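Local coordinates for hypothetical protein (Neisseria meningitidis Z2491, PDB 2F46) that is a putative phosphatase that probably hydrolyses phosphate esters and resembles the nonclassical, eukaryotic-like phosphatases in its structure, at residues K44-N49 with L106-T111; T111-S116 with A140-E145. One frame throughout, in Å; residues are numbered along the deposited sequence.

Contact 1. Residues K44-N49 with L106-T111; sequences KTIICN and LAYCRT. Unlike the reference sequence in segment 44-49: I46 (reference Val).
I47 and A107 sit side by side in a parallel pair of strands, 45-48 and 105-108, at the centre of the mixed sheet of this phosphatase-like fold. Strand 105-108 runs directly into C109, at the start of the probable phosphate-binding loop. Four backbone hydrogen bonds join the strands. L106 N gives to T45 O (2.8 Å), and L106 O accepts from I47 N. I47 O then takes Y108 N, and Y108 O takes N49 N at 2.8 Å with an N-H...O angle of 172°. On one face the packing is tight. C48 CA lies over the face of the Y108 ring, 4.0 Å above its plane. In the conformer given, I46 CG2 meets the ring edge and I46 CD1 packs on L106 CD2. F61 of helix 61-68 touches I46, C48 and Y108 here. The other face is thinner between the strands: I47 CB and A107 CB are 4.1 Å apart, and F94 of helix 88-99 packs on A107. Beyond N49 and C109 the chains part, and the exposed R110 pairs with E55 in a salt bridge. On the tight face, C48 carries SG anti to its backbone N (chi1 173°). This sets the sulfur obliquely above the Y108 ring, 3.5 Å from CZ and 3.4 Å from OH.

Contact 2. Residues T111-S116 with A140-E145; sequences TGTRCS and AGVNLE
The turn into helix 113-125 at G112 and T113 lies beside the extended backbone of V142, with the CA atoms of T113 and V142 6.1 Å apart. G112 is the N-cap residue and has a positive phi of 96°. G141 also has positive phi, as the C-prime residue of a Schellman motif that ends helix 130-139. The chain then turns V142 toward the first turn of the other helix.

V142 makes most of the contact. Its CG1 is anti to the backbone N (chi1 172°) and lies 3.8 Å from T113 CA. CG2 reaches back over the entry to the helix and meets T111 O, also at 3.8 Å. In the S116 conformer given, both branches and CB of V142 pack against S116 OG, with CB 3.7 Å away. I26 of strand 24-27 touches both V142 and S116. L144 adds a second apolar patch. Its CD1 packs on S116 CB in that same conformer. Its CD2 comes to 4.1 Å from T113 CG2, where the two side chains pass each other running opposite ways.

The polar groups bond mostly within their own segment. S116 OG gives to G112 O at 2.9 Å from above the carbonyl plane, and S116 N gives to the same oxygen. T113 OG1 is hydrogen-bonded to T111 OG1 (2.8 Å). One water links the segments: it lies 2.7 Å from T113 OG1 and donates to N143 O. N143 OD1 accepts from E145 N in an Asx turn.

C109 to R114 reads C-X4-R, one residue shorter than the classical C-X5-R of cysteine phosphatases, and is probably a phosphate-binding loop. The contact lies against its end. V142 and L144 supply the apolar side. S116 OG is spent on G112 O and meets V142 by packing, so van der Waals contact and one water bridge join the segments.

From the N terminus, the chain passes through hairpin strands 18-21 and 24-27 and helix 35-41 before strand 45-48. Contact 1 closes a loop of 56 residues that carries helix 61-68, strand 75-78 and helix 88-99. The chain returns along strand 105-108 and turns at T111, which both contacts share, into helix 113-125. Contact 2 then closes a shorter loop of 23 residues, holding the rest of that helix and helix 130-139. The two contacts are in series and neither nest nor cross. They also touch: the C115 side chain packs on N49. Together they tie the central sheet, through helix 113-125, to the C-terminal segment before helix 148-153.

Contact 1. Residues K44-N49 with L106-T111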
loop_
_atom_site.group_PDB
_atom_site.type_symbol
_atom_site.label_atom_id
_atom_site.label_comp_id
_atom_site.label_asym_id
_atom_site.label_seq_id
_atom_site.Cartn_x
_atom_site.Cartn_y
_atom_site.Cartn_z
ATOM N N LYS A 44 -0.281 -1.368 -13.110
ATOM C CA LYS A 44 0.428 -0.326 -13.853
ATOM C C LYS A 44 1.261 0.590 -12.970
ATOM O O LYS A 44 2.144 1.264 -13.483
ATOM C CB LYS A 44 -0.578 0.478 -14.656
ATOM C CG LYS A 44 -1.201 -0.315 -15.820
ATOM C CD LYS A 44 -0.140 -0.698 -16.828
ATOM C CE LYS A 44 -0.667 -1.342 -18.067
ATOM N NZ LYS A 44 0.553 -1.835 -18.809
ATOM N N THR A 45 0.968 0.655 -11.682
ATOM C CA THR A 45 1.699 1.535 -10.761
ATOM C C THR A 45 1.995 0.797 -9.468
ATOM O O THR A 45 1.134 0.111 -8.923
ATOM C CB THR A 45 0.872 2.769 -10.405
ATOM O OG1 THR A 45 0.436 3.393 -11.618
ATOM C CG2 THR A 45 1.649 3.759 -9.541
ATOM N N ILE A 46 3.243 0.922 -9.001
ATOM C CA ILE A 46 3.731 0.348 -7.750
ATOM C C ILE A 46 4.077 1.486 -6.814
ATOM O O ILE A 46 4.838 2.387 -7.192
ATOM C CB ILE A 46 5.009 -0.502 -7.968
ATOM C CG1 ILE A 46 4.648 -1.830 -8.645
ATOM C CG2 ILE A 46 5.806 -0.723 -6.665
ATOM C CD1 ILE A 46 4.055 -2.873 -7.734
ATOM N N ILE A 47 3.544 1.423 -5.599
ATOM C CA ILE A 47 3.908 2.311 -4.497
ATOM C C ILE A 47 4.528 1.452 -3.380
ATOM O O ILE A 47 3.921 0.473 -2.906
ATOM C CB ILE A 47 2.731 3.081 -3.889
ATOM C CG1 ILE A 47 2.067 3.949 -4.966
ATOM C CG2 ILE A 47 3.216 3.988 -2.770
ATOM C CD1 ILE A 47 0.749 4.603 -4.574
ATOM N N CYS A 48 5.751 1.768 -2.975
ATOM C CA CYS A 48 6.408 1.142 -1.870
ATOM C C CYS A 48 6.405 2.036 -0.689
ATOM O O CYS A 48 6.949 3.160 -0.760
ATOM C CB CYS A 48 7.841 0.817 -2.208
ATOM S SG CYS A 48 8.835 0.201 -0.872
ATOM N N ASN A 49 5.790 1.551 0.383
ATOM C CA ASN A 49 5.676 2.347 1.617
ATOM C C ASN A 49 6.636 1.965 2.730
ATOM O O ASN A 49 6.425 2.293 3.883
ATOM C CB ASN A 49 4.217 2.381 2.145
ATOM C CG ASN A 49 3.258 3.102 1.223
ATOM O OD1 ASN A 49 2.232 2.539 0.796
ATOM N ND2 ASN A 49 3.527 4.394 0.944
ATOM N N LEU A 106 -0.670 -1.077 -7.116
ATOM C CA LEU A 106 -0.326 -1.999 -6.042
ATOM C C LEU A 106 0.583 -1.255 -5.063
ATOM O O LEU A 106 1.685 -0.814 -5.456
ATOM C CB LEU A 106 0.424 -3.209 -6.594
ATOM C CG LEU A 106 0.999 -4.220 -5.599
ATOM C CD1 LEU A 106 0.031 -4.714 -4.630
ATOM C CD2 LEU A 106 1.598 -5.376 -6.408
ATOM N N ALA A 107 0.159 -1.178 -3.820
ATOM C CA ALA A 107 0.984 -0.627 -2.741
ATOM C C ALA A 107 1.459 -1.736 -1.832
ATOM O O ALA A 107 0.705 -2.667 -1.534
ATOM C CB ALA A 107 0.243 0.418 -1.956
ATOM N N TYR A 108 2.711 -1.675 -1.395
ATOM C CA TYR A 108 3.217 -2.695 -0.469
ATOM C C TYR A 108 4.093 -2.114 0.657
ATOM O O TYR A 108 4.626 -0.994 0.534
ATOM C CB TYR A 108 4.026 -3.793 -1.174
ATOM C CG TYR A 108 5.420 -3.413 -1.645
ATOM C CD1 TYR A 108 5.630 -2.831 -2.863
ATOM C CD2 TYR A 108 6.542 -3.674 -0.859
ATOM C CE1 TYR A 108 6.904 -2.535 -3.341
ATOM C CE2 TYR A 108 7.814 -3.393 -1.321
ATOM C CZ TYR A 108 8.002 -2.789 -2.550
ATOM O OH TYR A 108 9.273 -2.491 -2.971
ATOM N N CYS A 109 4.174 -2.833 1.766
ATOM C CA CYS A 109 5.179 -2.518 2.747
ATOM C C CYS A 109 5.661 -3.886 3.188
ATOM O O CYS A 109 5.715 -4.834 2.396
ATOM C CB CYS A 109 4.647 -1.579 3.853
ATOM S SG CYS A 109 3.664 -2.274 5.201
ATOM N N ARG A 110 6.047 -4.014 4.435
ATOM C CA ARG A 110 6.461 -5.352 4.898
ATOM C C ARG A 110 5.254 -6.285 4.935
ATOM O O ARG A 110 5.342 -7.468 4.548
ATOM C CB ARG A 110 7.072 -5.263 6.302
ATOM C CG ARG A 110 7.603 -6.609 6.798
ATOM C CD ARG A 110 8.222 -6.496 8.173
ATOM N NE ARG A 110 8.731 -7.797 8.603
ATOM C CZ ARG A 110 8.009 -8.743 9.192
ATOM N NH1 ARG A 110 6.717 -8.563 9.458
ATOM N NH2 ARG A 110 8.601 -9.888 9.527
ATOM N N THR A 111 4.122 -5.760 5.406
ATOM C CA THR A 111 2.901 -6.534 5.571
ATOM C C THR A 111 1.694 -6.012 4.823
ATOM O O THR A 111 0.692 -6.723 4.702
ATOM C CB THR A 111 2.480 -6.519 7.035
ATOM O OG1 THR A 111 2.296 -5.157 7.453
ATOM C CG2 THR A 111 3.474 -7.236 7.909
#

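Contact 2. Residues T111-S116 with A140-E145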
loop_
_atom_site.group_PDB
_atom_site.type_symbol
_atom_site.label_atom_id
_atom_site.label_comp_id
_atom_site.label_asym_id
_atom_site.label_seq_id
_atom_site.Cartn_x
_atom_site.Cartn_y
_atom_site.Cartn_z
ATOM N N THR A 111 4.122 -5.760 5.406
ATOM C CA THR A 111 2.901 -6.534 5.571
ATOM C C THR A 111 1.694 -6.012 4.823
ATOM O O THR A 111 0.692 -6.723 4.702
ATOM C CB THR A 111 2.480 -6.519 7.035
ATOM O OG1 THR A 111 2.296 -5.157 7.453
ATOM C CG2 THR A 111 3.474 -7.236 7.909
ATOM N N GLY A 112 1.752 -4.764 4.358
ATOM C CA GLY A 112 0.575 -4.075 3.848
ATOM C C GLY A 112 -0.095 -3.192 4.889
ATOM O O GLY A 112 -1.004 -2.429 4.545
ATOM N N THR A 113 0.363 -3.226 6.135
ATOM C CA THR A 113 -0.218 -2.405 7.204
ATOM C C THR A 113 -0.112 -0.916 6.898
ATOM O O THR A 113 -1.062 -0.161 7.059
ATOM C CB THR A 113 0.455 -2.715 8.540
ATOM O OG1 THR A 113 0.167 -4.095 8.838
ATOM C CG2 THR A 113 -0.074 -1.843 9.661
ATOM N N ARG A 114 1.076 -0.494 6.493
ATOM C CA ARG A 114 1.249 0.955 6.257
ATOM C C ARG A 114 0.400 1.458 5.113
ATOM O O ARG A 114 -0.193 2.559 5.230
ATOM C CB ARG A 114 2.714 1.294 6.037
ATOM C CG ARG A 114 3.522 1.220 7.318
ATOM C CD ARG A 114 5.044 1.196 7.040
ATOM N NE ARG A 114 5.526 -0.177 6.997
ATOM C CZ ARG A 114 6.803 -0.502 7.141
ATOM N NH1 ARG A 114 7.727 0.424 7.266
ATOM N NH2 ARG A 114 7.140 -1.783 7.188
ATOM N N CYS A 115 0.301 0.678 4.033
ATOM C CA CYS A 115 -0.548 1.014 2.891
ATOM C C CYS A 115 -2.003 1.171 3.357
ATOM O O CYS A 115 -2.704 2.156 3.070
ATOM C CB CYS A 115 -0.419 -0.040 1.792
ATOM S SG CYS A 115 1.311 -0.592 1.472
ATOM N N SER A 116 -2.425 0.177 4.143
ATOM C CA SER A 116 -3.800 0.141 4.602
ATOM C C SER A 116 -4.093 1.314 5.530
ATOM O O SER A 116 -5.197 1.870 5.539
ATOM C CB SER A 116 -4.098 -1.202 5.258
ATOM O OG SER A 116 -3.892 -2.281 4.369
ATOM N N ALA A 140 -8.661 -7.196 2.783
ATOM C CA ALA A 140 -7.413 -7.266 2.052
ATOM C C ALA A 140 -6.245 -7.877 2.821
ATOM O O ALA A 140 -5.067 -7.752 2.390
ATOM C CB ALA A 140 -7.035 -5.916 1.575
ATOM N N GLY A 141 -6.563 -8.643 3.876
ATOM C CA GLY A 141 -5.582 -9.438 4.520
ATOM C C GLY A 141 -4.824 -8.731 5.639
ATOM O O GLY A 141 -3.861 -9.295 6.152
ATOM N N VAL A 142 -5.295 -7.556 6.045
ATOM C CA VAL A 142 -4.545 -6.747 7.014
ATOM C C VAL A 142 -5.441 -6.369 8.182
ATOM O O VAL A 142 -6.511 -5.767 8.017
ATOM C CB VAL A 142 -3.989 -5.468 6.323
ATOM C CG1 VAL A 142 -3.378 -4.525 7.329
ATOM C CG2 VAL A 142 -2.930 -5.812 5.330
ATOM N N ASN A 143 -4.978 -6.646 9.406
ATOM C CA ASN A 143 -5.706 -6.315 10.608
ATOM C C ASN A 143 -5.248 -4.961 11.161
ATOM O O ASN A 143 -4.090 -4.804 11.569
ATOM C CB ASN A 143 -5.444 -7.404 11.666
ATOM C CG ASN A 143 -6.361 -7.292 12.853
ATOM O OD1 ASN A 143 -6.955 -6.254 13.110
ATOM N ND2 ASN A 143 -6.521 -8.397 13.575
ATOM N N LEU A 144 -6.146 -3.972 11.151
ATOM C CA LEU A 144 -5.846 -2.637 11.688
ATOM C C LEU A 144 -6.467 -2.385 13.067
ATOM O O LEU A 144 -6.533 -1.236 13.515
ATOM C CB LEU A 144 -6.359 -1.543 10.741
ATOM C CG LEU A 144 -5.669 -1.527 9.385
ATOM C CD1 LEU A 144 -6.290 -0.405 8.532
ATOM C CD2 LEU A 144 -4.143 -1.350 9.522
ATOM N N GLU A 145 -6.875 -3.444 13.767
ATOM C CA GLU A 145 -7.553 -3.280 15.060
ATOM C C GLU A 145 -6.694 -2.527 16.087
ATOM O O GLU A 145 -7.215 -1.749 16.894
ATOM C CB GLU A 145 -7.995 -4.641 15.609
ATOM C CG GLU A 145 -9.315 -5.169 14.999
ATOM C CD GLU A 145 -10.564 -4.478 15.555
ATOM O OE1 GLU A 145 -10.463 -3.716 16.539
ATOM O OE2 GLU A 145 -11.662 -4.699 15.012
HETATM O O HOH W 1 -1.404 -5.087 10.784
#